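Local coordinates for tyrosine--tRNA ligase (Archaeoglobus fulgidus, PDB 2CYB), which probably activates tyrosine with ATP and then transfers it to the acceptor end of its cognate tRNA, at residues R34-Y39 and D172-G177; I66-A71 and S105-V110; L70-A75 and L111-Q116; I98-D103 and E313-R318. All blocks are in the same frame, centred on the assembly; numbering follows the deposited sequence.

Overall arrangement
From the N terminus, strand 34-39 comes first and pairs with strand 173-177 in contact 1, which closes a loop of 132 residues. Nested inside that loop are contacts 2 and 3. Both start from the 66-75 stretch and share Leu70 and Ala71. Contact 2 pairs strand 65-70 with strand 108-111 after helices 72-77 and 83-99. Contact 3 then joins the start of helix 72-77 to the loop after strand 108-111. Contacts 1 to 3 all touch the bound tyrosine. Contact 4 crosses the other three along the chain. It ties the end of helix 83-99 to the C-terminal helix 297-319, away from the annotated sites.

Contact 1 of 4, residues R34-Y39 and D172-G177; sequences RAYVGY and DLAVGG. With TYR (tyrosine), chain C.
The first torsion of Tyr36 (chi1 95°) lies away from the usual staggered positions and brings the ring edge beside Ala174. There Tyr36 CE2 lies 4.0 Å from Ala174 CB. Val37 holds CG1 anti to its backbone N (chi1 177°), which leaves CG2 to meet Val175 CB at 3.5 Å. These two valines cross obliquely. The strands are parallel. Tyr36 N donates to Leu173 O, and Tyr36 O accepts from Val175 N (3.0 Å). Arg34 O takes two donors, Asp172 N and Leu173 N. Asp172 OD1 turns its anti lone pair to Arg34 N at 2.9 Å and also pairs with Lys30. A water bridges Gly38 N and Val175 O.

Tyr36 OH lies 2.8 Å from the OH of the bound tyrosine, which sits at the ring edge, in plane. A phenylalanine here would probably leave the ligand hydroxyl without this polar partner. Gly38 leaves room for the ligand ring, since a side chain there would collide with it.

The pair belongs to the Rossmann-fold sheet of this class I synthetase. Strand 65-70 flanks 34-39 on its other edge. Helix 47-61 packs on Val37, Leu173 and Val175, and helix 154-168 packs on Tyr36 and Ala174.

Contact 2 of 4, residues I66-A71 and S105-V110; sequences IIVLLA and SRAKFV. With TYR (tyrosine), chain C.
Val68 and Phe109 form the tight part of this contact. Their side chains lie side by side and point the same way. Val68 CB sits over one face of the Phe109 ring, 4.2 Å from its centroid, a CH-pi contact. Val68 CG1 comes to 3.8 Å from Phe109 CE2. Leu70 CD1 touches the same ring at its edge. Phe109 keeps CG beside its backbone N (chi1 -68°), and this swings the ring alongside Val68. Helix 83-99 packs on Phe109 as well.

Val110 points to the other face of the sheet with Ile67 and Leu69. Its CG2 meets Ile67 CG2 at 4.1 Å. Leu69 splits its branches: CD1 rests 3.5 Å from Val110 O, while CD2 lies 3.3 Å from the OH of the bound tyrosine. An alanine in place of Leu69 would probably open a gap between Val110 and the ligand hydroxyl and leave that end of the pocket less snugly lined.

The looser side is at the start of 105-110. Arg106 and Lys108 are exposed, and their chains lead away. A water joins Ile66 N to Arg106 O. Next to it, Ile66 CG2 still meets Ala107 CB at 3.9 Å.

Four backbone bonds run the length of the pair, ending with Leu70 N to Val110 O (2.8 Å). Strands 65-70 and 108-111, joined through helices 72-77 and 83-99, form a beta-alpha-beta crossover of the Rossmann-fold sheet, with 108-111 outermost. The chemistry is that of a parallel edge pair: backbone bonds fix the register, apolar side chains pack on both faces, and charged Lys108 and Arg106 keep to the solvent side.

Contact 3 of 4, residues L70-A75 and L111-Q116; sequences LADIHA and LGSEYQ. With TYR (tyrosine), chain C.
Asp72 and Ser113 carry the polar part, through the syn lone pairs of both Asp72 oxygens. OD1 accepts from Ser113 OG at 2.6 Å, and OD2 from Ser113 N at 2.9 Å. CG of Asp72 stands between its backbone N and carbonyl carbon (chi1 52°), which turns the carboxylate to the 111-116 loop. OD2 also takes a weak bond from Ile73 N.

Leu70 O is gripped by two backbone donors, Asp72 N and Gly112 N (3.0 Å), from opposite faces of its plane.

A water links the segments: it accepts from His74 N, donates to Gln116 OE1 and lies 2.8 Å from His74 ND1. Gln116 NE2 lies at the edge of the His74 ring and bonds outside the contact to Asp165.

Apolar contacts are Leu111 CD2 against Leu70 CB (4.2 Å) and Ile73 against Leu126 of the second subunit. Carbon meets oxygen twice: Leu111 CD2 crosses the Asp72 carboxylate, 3.1 Å from Asp72 OD1, and Ile73 CG1 passes the amide Gln116 OE1 at 3.3 Å.

CE1 of the bound tyrosine sits over the centre of the His74 ring. The arrangement is a tyrosine pocket wall at the C-terminal ends of parallel Rossmann-fold strands.

Contact 4 of 4, residues I98-D103 and E313-R318; sequences IALGLD and EDARKR
Arg318 and Ala99 meet along the side of helix 297-319, and the arginine can be followed outward. CB rests on Ala99, 4.1 Å from Ala99 CB. CG lies beside the backbone N of Arg318 (chi1 -66°), and the chain then runs extended to NE. CG skirts Ala99 O. CD comes closest to that oxygen, at 3.2 Å. NE is farther from it, and its charge pairs instead with Asp314 OD2 of its own helix at 3.2 Å. That oxygen lies well out of the guanidinium plane, so this link rests on charge, with no N-H aimed at it. At the tip, NH2 lies 3.6 Å from Gly101 CA, which sits at the edge of the guanidinium group. NH2 is also 3.5 Å from Ala99 O, in an oblique approach.

One turn back, small residues let the backbones come close. Ala99 and Ala315 have CA atoms 5.1 Å apart. Ala99 CB touches Ala315 O at 3.4 Å. Leu100 CD2 meets Ala315 CB at 4.0 Å, and Leu100 also packs on Met50 of helix 47-61.

Gly101, with positive phi, closes helix 83-99 in a Schellman motif and leads toward strand 108-111 of the Rossmann-fold sheet. The contact packs this helix end against the C-terminal helix 297-319, away from the tyrosine site.

No hydrogen bond crosses between the segments. The chemistry is mostly close van der Waals contact between alanines, a leucine and an arginine stem. The positive group of Arg318 lies near the carbonyl end of helix 83-99, where it would probably be favoured by the helix dipole.

Contact 1 of 4, residues R34-Y39 and D172-G177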
# COMPACT_ATOMS: atom_id res chain seq x y z
N ARG A 34 14.67 -19.86 -15.33
CA ARG A 34 14.90 -18.42 -15.29
C ARG A 34 15.13 -17.96 -13.85
O ARG A 34 14.38 -18.33 -12.93
CB ARG A 34 13.69 -17.68 -15.88
CG ARG A 34 13.88 -16.18 -16.00
CD ARG A 34 12.66 -15.54 -16.65
NE ARG A 34 12.48 -15.99 -18.02
CZ ARG A 34 11.51 -15.58 -18.83
NH1 ARG A 34 10.61 -14.69 -18.41
NH2 ARG A 34 11.44 -16.05 -20.07
N ALA A 35 16.18 -17.18 -13.66
CA ALA A 35 16.52 -16.64 -12.35
C ALA A 35 16.69 -15.13 -12.47
O ALA A 35 16.95 -14.60 -13.55
CB ALA A 35 17.82 -17.26 -11.84
N TYR A 36 16.54 -14.43 -11.35
CA TYR A 36 16.71 -12.98 -11.35
C TYR A 36 17.15 -12.50 -9.99
O TYR A 36 17.14 -13.24 -9.01
CB TYR A 36 15.39 -12.26 -11.71
CG TYR A 36 14.54 -11.79 -10.51
CD1 TYR A 36 14.12 -10.46 -10.41
CD2 TYR A 36 14.14 -12.69 -9.52
CE1 TYR A 36 13.32 -10.03 -9.34
CE2 TYR A 36 13.34 -12.27 -8.45
CZ TYR A 36 12.93 -10.94 -8.37
OH TYR A 36 12.13 -10.55 -7.33
N VAL A 37 17.54 -11.23 -9.96
CA VAL A 37 17.88 -10.54 -8.74
C VAL A 37 17.34 -9.15 -9.02
O VAL A 37 17.41 -8.67 -10.16
CB VAL A 37 19.40 -10.42 -8.46
CG1 VAL A 37 19.61 -9.60 -7.17
CG2 VAL A 37 20.03 -11.80 -8.30
N GLY A 38 16.79 -8.52 -8.00
CA GLY A 38 16.27 -7.18 -8.18
C GLY A 38 17.15 -6.24 -7.39
O GLY A 38 17.65 -6.61 -6.33
N TYR A 39 17.35 -5.04 -7.91
CA TYR A 39 18.17 -4.04 -7.23
C TYR A 39 17.52 -2.66 -7.21
O TYR A 39 17.05 -2.19 -8.25
CB TYR A 39 19.52 -3.87 -7.92
CG TYR A 39 20.37 -5.12 -8.02
CD1 TYR A 39 20.34 -5.91 -9.18
CD2 TYR A 39 21.25 -5.48 -7.00
CE1 TYR A 39 21.16 -7.03 -9.31
CE2 TYR A 39 22.08 -6.60 -7.12
CZ TYR A 39 22.03 -7.36 -8.28
OH TYR A 39 22.84 -8.47 -8.43
N ASP A 172 11.76 -18.54 -12.08
CA ASP A 172 11.70 -19.85 -11.46
C ASP A 172 12.55 -19.87 -10.20
O ASP A 172 12.23 -20.56 -9.23
CB ASP A 172 12.21 -20.93 -12.43
CG ASP A 172 11.39 -20.99 -13.69
OD1 ASP A 172 11.94 -20.74 -14.78
OD2 ASP A 172 10.18 -21.29 -13.58
N LEU A 173 13.64 -19.11 -10.23
CA LEU A 173 14.56 -19.02 -9.10
C LEU A 173 14.81 -17.58 -8.69
O LEU A 173 15.38 -16.79 -9.45
CB LEU A 173 15.90 -19.68 -9.48
CG LEU A 173 17.01 -19.62 -8.42
CD1 LEU A 173 16.62 -20.45 -7.21
CD2 LEU A 173 18.31 -20.13 -9.02
N ALA A 174 14.37 -17.23 -7.49
CA ALA A 174 14.57 -15.87 -6.96
C ALA A 174 15.88 -15.87 -6.19
O ALA A 174 16.04 -16.60 -5.22
CB ALA A 174 13.42 -15.50 -6.03
N VAL A 175 16.82 -15.04 -6.62
CA VAL A 175 18.12 -14.94 -5.96
C VAL A 175 18.21 -13.62 -5.18
O VAL A 175 17.78 -12.58 -5.67
CB VAL A 175 19.27 -14.97 -6.99
CG1 VAL A 175 20.61 -14.87 -6.27
CG2 VAL A 175 19.22 -16.26 -7.81
N GLY A 176 18.75 -13.68 -3.97
CA GLY A 176 18.90 -12.47 -3.19
C GLY A 176 19.65 -12.73 -1.90
O GLY A 176 19.90 -13.89 -1.55
N GLY A 177 20.05 -11.66 -1.22
CA GLY A 177 20.74 -11.85 0.04
C GLY A 177 19.77 -12.51 1.00
O GLY A 177 18.55 -12.46 0.81
N TYR C . 14.50 -5.91 -1.85
CA TYR C . 15.76 -5.93 -2.63
C TYR C . 16.91 -5.31 -1.84
O TYR C . 18.02 -5.25 -2.38
CB TYR C . 15.54 -5.18 -3.95
CG TYR C . 14.49 -5.86 -4.81
CD1 TYR C . 13.37 -5.17 -5.25
CD2 TYR C . 14.64 -7.20 -5.17
CE1 TYR C . 12.40 -5.81 -6.04
CE2 TYR C . 13.69 -7.85 -5.95
CZ TYR C . 12.58 -7.15 -6.39
OH TYR C . 11.66 -7.79 -7.18
OXT TYR C . 16.68 -4.89 -0.68
O HOH W 1 16.28 -10.31 -5.60

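Contact 2 of 4, residues I66-A71 and S105-V110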
# COMPACT_ATOMS: atom_id res chain seq x y z
N ILE A 66 18.85 -15.30 -17.48
CA ILE A 66 19.02 -14.31 -16.42
C ILE A 66 18.31 -12.99 -16.61
O ILE A 66 18.39 -12.36 -17.67
CB ILE A 66 20.52 -13.99 -16.19
CG1 ILE A 66 21.29 -15.27 -15.86
CG2 ILE A 66 20.68 -12.98 -15.06
CD1 ILE A 66 20.81 -15.99 -14.62
N ILE A 67 17.60 -12.56 -15.57
CA ILE A 67 16.91 -11.28 -15.61
C ILE A 67 17.46 -10.41 -14.48
O ILE A 67 17.61 -10.88 -13.35
CB ILE A 67 15.39 -11.42 -15.41
CG1 ILE A 67 14.78 -12.21 -16.56
CG2 ILE A 67 14.75 -10.04 -15.31
CD1 ILE A 67 13.28 -12.35 -16.45
N VAL A 68 17.77 -9.16 -14.79
CA VAL A 68 18.24 -8.24 -13.78
C VAL A 68 17.18 -7.16 -13.69
O VAL A 68 16.93 -6.44 -14.65
CB VAL A 68 19.57 -7.56 -14.16
CG1 VAL A 68 19.93 -6.49 -13.12
CG2 VAL A 68 20.68 -8.60 -14.22
N LEU A 69 16.53 -7.07 -12.53
CA LEU A 69 15.49 -6.07 -12.34
C LEU A 69 16.04 -4.81 -11.69
O LEU A 69 16.53 -4.83 -10.56
CB LEU A 69 14.35 -6.63 -11.48
CG LEU A 69 13.29 -5.60 -11.05
CD1 LEU A 69 12.54 -5.09 -12.28
CD2 LEU A 69 12.32 -6.26 -10.08
N LEU A 70 15.97 -3.71 -12.43
CA LEU A 70 16.38 -2.42 -11.92
C LEU A 70 15.05 -1.95 -11.33
O LEU A 70 14.19 -1.42 -12.03
CB LEU A 70 16.84 -1.51 -13.06
CG LEU A 70 18.09 -2.04 -13.80
CD1 LEU A 70 18.25 -1.37 -15.15
CD2 LEU A 70 19.32 -1.80 -12.94
N ALA A 71 14.87 -2.18 -10.03
CA ALA A 71 13.63 -1.85 -9.34
C ALA A 71 13.48 -0.38 -8.98
O ALA A 71 13.58 -0.01 -7.81
CB ALA A 71 13.51 -2.72 -8.07
N SER A 105 23.95 -10.04 -23.57
CA SER A 105 23.79 -11.26 -24.34
C SER A 105 23.63 -12.41 -23.35
O SER A 105 23.19 -13.50 -23.70
CB SER A 105 25.02 -11.52 -25.22
OG SER A 105 26.15 -11.86 -24.44
N ARG A 106 23.98 -12.13 -22.09
CA ARG A 106 23.87 -13.12 -21.02
C ARG A 106 22.76 -12.79 -20.03
O ARG A 106 22.30 -13.67 -19.29
CB ARG A 106 25.20 -13.23 -20.27
CG ARG A 106 26.37 -13.77 -21.09
CD ARG A 106 27.60 -14.00 -20.22
NE ARG A 106 28.71 -14.60 -20.95
CZ ARG A 106 28.68 -15.79 -21.55
NH1 ARG A 106 27.58 -16.53 -21.51
NH2 ARG A 106 29.75 -16.24 -22.18
N ALA A 107 22.32 -11.54 -20.02
CA ALA A 107 21.26 -11.12 -19.09
C ALA A 107 20.31 -10.09 -19.69
O ALA A 107 20.72 -9.24 -20.48
CB ALA A 107 21.90 -10.58 -17.82
N LYS A 108 19.05 -10.16 -19.28
CA LYS A 108 18.02 -9.23 -19.75
C LYS A 108 17.70 -8.22 -18.66
O LYS A 108 17.23 -8.60 -17.58
CB LYS A 108 16.75 -10.00 -20.12
CG LYS A 108 15.60 -9.13 -20.63
CD LYS A 108 14.39 -9.99 -20.99
CE LYS A 108 13.32 -9.19 -21.71
NZ LYS A 108 12.77 -8.10 -20.87
N PHE A 109 17.95 -6.95 -18.93
CA PHE A 109 17.66 -5.90 -17.96
C PHE A 109 16.23 -5.40 -18.11
O PHE A 109 15.76 -5.13 -19.21
CB PHE A 109 18.64 -4.74 -18.10
CG PHE A 109 20.06 -5.09 -17.72
CD1 PHE A 109 20.85 -5.86 -18.57
CD2 PHE A 109 20.58 -4.69 -16.49
CE1 PHE A 109 22.13 -6.24 -18.19
CE2 PHE A 109 21.86 -5.06 -16.11
CZ PHE A 109 22.64 -5.84 -16.95
N VAL A 110 15.54 -5.30 -16.98
CA VAL A 110 14.15 -4.83 -16.96
C VAL A 110 13.99 -3.70 -15.95
O VAL A 110 14.54 -3.74 -14.85
CB VAL A 110 13.18 -5.98 -16.60
CG1 VAL A 110 11.76 -5.45 -16.44
CG2 VAL A 110 13.21 -7.04 -17.68
N TYR C . 14.50 -5.91 -1.85
CA TYR C . 15.76 -5.93 -2.63
C TYR C . 16.91 -5.31 -1.84
O TYR C . 18.02 -5.25 -2.38
CB TYR C . 15.54 -5.18 -3.95
CG TYR C . 14.49 -5.86 -4.81
CD1 TYR C . 13.37 -5.17 -5.25
CD2 TYR C . 14.64 -7.20 -5.17
CE1 TYR C . 12.40 -5.81 -6.04
CE2 TYR C . 13.69 -7.85 -5.95
CZ TYR C . 12.58 -7.15 -6.39
OH TYR C . 11.66 -7.79 -7.18
OXT TYR C . 16.68 -4.89 -0.68
O HOH W 2 20.46 -15.29 -19.72

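Contact 3 of 4, residues L70-A75 and L111-Q116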
# COMPACT_ATOMS: atom_id res chain seq x y z
N LEU A 70 15.97 -3.71 -12.43
CA LEU A 70 16.38 -2.42 -11.92
C LEU A 70 15.05 -1.95 -11.33
O LEU A 70 14.19 -1.42 -12.03
CB LEU A 70 16.84 -1.51 -13.06
CG LEU A 70 18.09 -2.04 -13.80
CD1 LEU A 70 18.25 -1.37 -15.15
CD2 LEU A 70 19.32 -1.80 -12.94
N ALA A 71 14.87 -2.18 -10.03
CA ALA A 71 13.63 -1.85 -9.34
C ALA A 71 13.48 -0.38 -8.98
O ALA A 71 13.58 -0.01 -7.81
CB ALA A 71 13.51 -2.72 -8.07
N ASP A 72 13.21 0.46 -9.98
CA ASP A 72 13.09 1.89 -9.73
C ASP A 72 11.91 2.29 -8.84
O ASP A 72 12.05 3.19 -8.02
CB ASP A 72 13.02 2.67 -11.06
CG ASP A 72 11.96 2.15 -12.01
OD1 ASP A 72 11.66 2.85 -13.00
OD2 ASP A 72 11.42 1.03 -11.80
N ILE A 73 10.77 1.63 -9.00
CA ILE A 73 9.62 1.95 -8.16
C ILE A 73 9.93 1.55 -6.72
O ILE A 73 9.61 2.28 -5.79
CB ILE A 73 8.36 1.21 -8.63
CG1 ILE A 73 8.05 1.59 -10.08
CG2 ILE A 73 7.19 1.56 -7.72
CD1 ILE A 73 7.86 3.06 -10.31
N HIS A 74 10.57 0.40 -6.53
CA HIS A 74 10.93 -0.03 -5.18
C HIS A 74 11.85 0.99 -4.51
O HIS A 74 11.68 1.31 -3.32
CB HIS A 74 11.61 -1.40 -5.20
CG HIS A 74 10.65 -2.54 -5.31
ND1 HIS A 74 10.09 -2.93 -6.51
CD2 HIS A 74 10.10 -3.34 -4.36
CE1 HIS A 74 9.25 -3.93 -6.29
NE2 HIS A 74 9.23 -4.19 -5.00
N ALA A 75 12.82 1.49 -5.27
CA ALA A 75 13.75 2.49 -4.77
C ALA A 75 12.97 3.73 -4.33
O ALA A 75 13.27 4.35 -3.31
CB ALA A 75 14.76 2.86 -5.86
N LEU A 111 13.24 -2.67 -16.34
CA LEU A 111 12.97 -1.55 -15.45
C LEU A 111 11.61 -1.84 -14.82
O LEU A 111 10.63 -2.10 -15.52
CB LEU A 111 12.89 -0.23 -16.23
CG LEU A 111 13.87 0.90 -15.89
CD1 LEU A 111 13.47 2.15 -16.66
CD2 LEU A 111 13.88 1.20 -14.40
N GLY A 112 11.55 -1.81 -13.49
CA GLY A 112 10.29 -2.08 -12.82
C GLY A 112 9.12 -1.28 -13.38
O GLY A 112 8.06 -1.84 -13.64
N SER A 113 9.32 0.02 -13.57
CA SER A 113 8.26 0.87 -14.10
C SER A 113 7.71 0.39 -15.44
O SER A 113 6.65 0.83 -15.87
CB SER A 113 8.74 2.32 -14.21
OG SER A 113 9.99 2.40 -14.89
N GLU A 114 8.42 -0.52 -16.11
CA GLU A 114 7.98 -1.06 -17.40
C GLU A 114 6.68 -1.86 -17.31
O GLU A 114 5.93 -1.95 -18.29
CB GLU A 114 9.05 -1.98 -17.99
CG GLU A 114 10.24 -1.30 -18.62
CD GLU A 114 11.23 -2.32 -19.20
OE1 GLU A 114 10.77 -3.30 -19.82
OE2 GLU A 114 12.46 -2.14 -19.03
N TYR A 115 6.42 -2.46 -16.15
CA TYR A 115 5.22 -3.28 -15.98
C TYR A 115 4.53 -3.13 -14.63
O TYR A 115 3.40 -3.57 -14.47
CB TYR A 115 5.58 -4.75 -16.18
CG TYR A 115 6.52 -5.27 -15.11
CD1 TYR A 115 7.90 -5.09 -15.22
CD2 TYR A 115 6.02 -5.90 -13.96
CE1 TYR A 115 8.77 -5.53 -14.21
CE2 TYR A 115 6.88 -6.34 -12.95
CZ TYR A 115 8.25 -6.16 -13.08
OH TYR A 115 9.11 -6.60 -12.09
N GLN A 116 5.20 -2.53 -13.65
CA GLN A 116 4.61 -2.41 -12.31
C GLN A 116 3.45 -1.42 -12.18
O GLN A 116 2.87 -1.30 -11.10
CB GLN A 116 5.70 -2.09 -11.28
CG GLN A 116 6.71 -3.21 -11.18
CD GLN A 116 7.91 -2.86 -10.31
OE1 GLN A 116 8.34 -1.70 -10.24
NE2 GLN A 116 8.47 -3.86 -9.66
N TYR C . 14.50 -5.91 -1.85
CA TYR C . 15.76 -5.93 -2.63
C TYR C . 16.91 -5.31 -1.84
O TYR C . 18.02 -5.25 -2.38
CB TYR C . 15.54 -5.18 -3.95
CG TYR C . 14.49 -5.86 -4.81
CD1 TYR C . 13.37 -5.17 -5.25
CD2 TYR C . 14.64 -7.20 -5.17
CE1 TYR C . 12.40 -5.81 -6.04
CE2 TYR C . 13.69 -7.85 -5.95
CZ TYR C . 12.58 -7.15 -6.39
OH TYR C . 11.66 -7.79 -7.18
OXT TYR C . 16.68 -4.89 -0.68
O HOH W 3 10.55 -1.49 -8.84

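Contact 4 of 4, residues I98-D103 and E313-R318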
# COMPACT_ATOMS: atom_id res chain seq x y z
N ILE A 98 26.70 -4.50 -16.60
CA ILE A 98 27.20 -5.01 -17.87
C ILE A 98 28.72 -5.09 -17.77
O ILE A 98 29.33 -6.13 -18.05
CB ILE A 98 26.83 -4.07 -19.04
CG1 ILE A 98 25.31 -4.04 -19.22
CG2 ILE A 98 27.51 -4.55 -20.33
CD1 ILE A 98 24.84 -3.08 -20.28
N ALA A 99 29.32 -3.99 -17.34
CA ALA A 99 30.77 -3.90 -17.19
C ALA A 99 31.33 -4.94 -16.23
O ALA A 99 32.49 -5.32 -16.34
CB ALA A 99 31.15 -2.50 -16.72
N LEU A 100 30.52 -5.40 -15.28
CA LEU A 100 30.96 -6.40 -14.32
C LEU A 100 30.88 -7.82 -14.89
O LEU A 100 31.32 -8.78 -14.26
CB LEU A 100 30.12 -6.33 -13.04
CG LEU A 100 30.34 -5.13 -12.13
CD1 LEU A 100 29.37 -5.20 -10.96
CD2 LEU A 100 31.78 -5.10 -11.63
N GLY A 101 30.31 -7.94 -16.09
CA GLY A 101 30.20 -9.24 -16.70
C GLY A 101 28.80 -9.63 -17.13
O GLY A 101 28.62 -10.58 -17.88
N LEU A 102 27.79 -8.91 -16.64
CA LEU A 102 26.42 -9.22 -17.02
C LEU A 102 26.03 -8.51 -18.31
O LEU A 102 25.11 -7.68 -18.33
CB LEU A 102 25.45 -8.84 -15.89
CG LEU A 102 25.42 -9.78 -14.69
CD1 LEU A 102 24.47 -9.23 -13.63
CD2 LEU A 102 24.97 -11.16 -15.13
N ASP A 103 26.73 -8.84 -19.40
CA ASP A 103 26.46 -8.24 -20.70
C ASP A 103 25.06 -8.60 -21.19
O ASP A 103 24.50 -9.63 -20.80
CB ASP A 103 27.52 -8.68 -21.72
CG ASP A 103 27.65 -10.19 -21.80
OD1 ASP A 103 26.69 -10.85 -22.26
OD2 ASP A 103 28.71 -10.71 -21.40
N GLU A 313 39.51 -2.49 -12.22
CA GLU A 313 40.17 -1.81 -13.33
C GLU A 313 39.56 -2.31 -14.63
O GLU A 313 39.22 -1.52 -15.51
CB GLU A 313 41.68 -2.08 -13.31
CG GLU A 313 42.46 -1.10 -12.46
CD GLU A 313 42.42 0.31 -13.03
OE1 GLU A 313 42.93 0.51 -14.15
OE2 GLU A 313 41.88 1.21 -12.36
N ASP A 314 39.43 -3.63 -14.74
CA ASP A 314 38.85 -4.23 -15.93
C ASP A 314 37.40 -3.75 -16.08
O ASP A 314 36.94 -3.48 -17.19
CB ASP A 314 38.88 -5.75 -15.82
CG ASP A 314 38.25 -6.44 -17.01
OD1 ASP A 314 38.76 -6.27 -18.14
OD2 ASP A 314 37.24 -7.15 -16.82
N ALA A 315 36.69 -3.65 -14.96
CA ALA A 315 35.30 -3.21 -14.98
C ALA A 315 35.21 -1.80 -15.57
O ALA A 315 34.39 -1.53 -16.44
CB ALA A 315 34.72 -3.23 -13.56
N ARG A 316 36.06 -0.91 -15.08
CA ARG A 316 36.08 0.46 -15.56
C ARG A 316 36.46 0.50 -17.04
O ARG A 316 35.91 1.29 -17.81
CB ARG A 316 37.05 1.30 -14.72
CG ARG A 316 36.45 1.76 -13.40
CD ARG A 316 37.48 2.32 -12.44
NE ARG A 316 38.34 1.27 -11.89
CZ ARG A 316 39.23 1.46 -10.92
NH1 ARG A 316 39.96 0.44 -10.49
NH2 ARG A 316 39.39 2.66 -10.39
N LYS A 317 37.39 -0.36 -17.43
CA LYS A 317 37.83 -0.45 -18.82
C LYS A 317 36.63 -0.73 -19.72
O LYS A 317 36.44 -0.06 -20.74
CB LYS A 317 38.87 -1.56 -18.97
CG LYS A 317 39.40 -1.75 -20.39
CD LYS A 317 40.27 -3.00 -20.47
CE LYS A 317 40.85 -3.19 -21.86
NZ LYS A 317 41.78 -2.09 -22.23
N ARG A 318 35.83 -1.72 -19.34
CA ARG A 318 34.64 -2.08 -20.11
C ARG A 318 33.64 -0.94 -20.02
O ARG A 318 33.02 -0.56 -21.01
CB ARG A 318 34.00 -3.36 -19.56
CG ARG A 318 34.85 -4.60 -19.70
CD ARG A 318 34.16 -5.80 -19.07
NE ARG A 318 34.99 -7.00 -19.11
CZ ARG A 318 34.66 -8.17 -18.56
NH1 ARG A 318 35.49 -9.20 -18.65
NH2 ARG A 318 33.50 -8.30 -17.93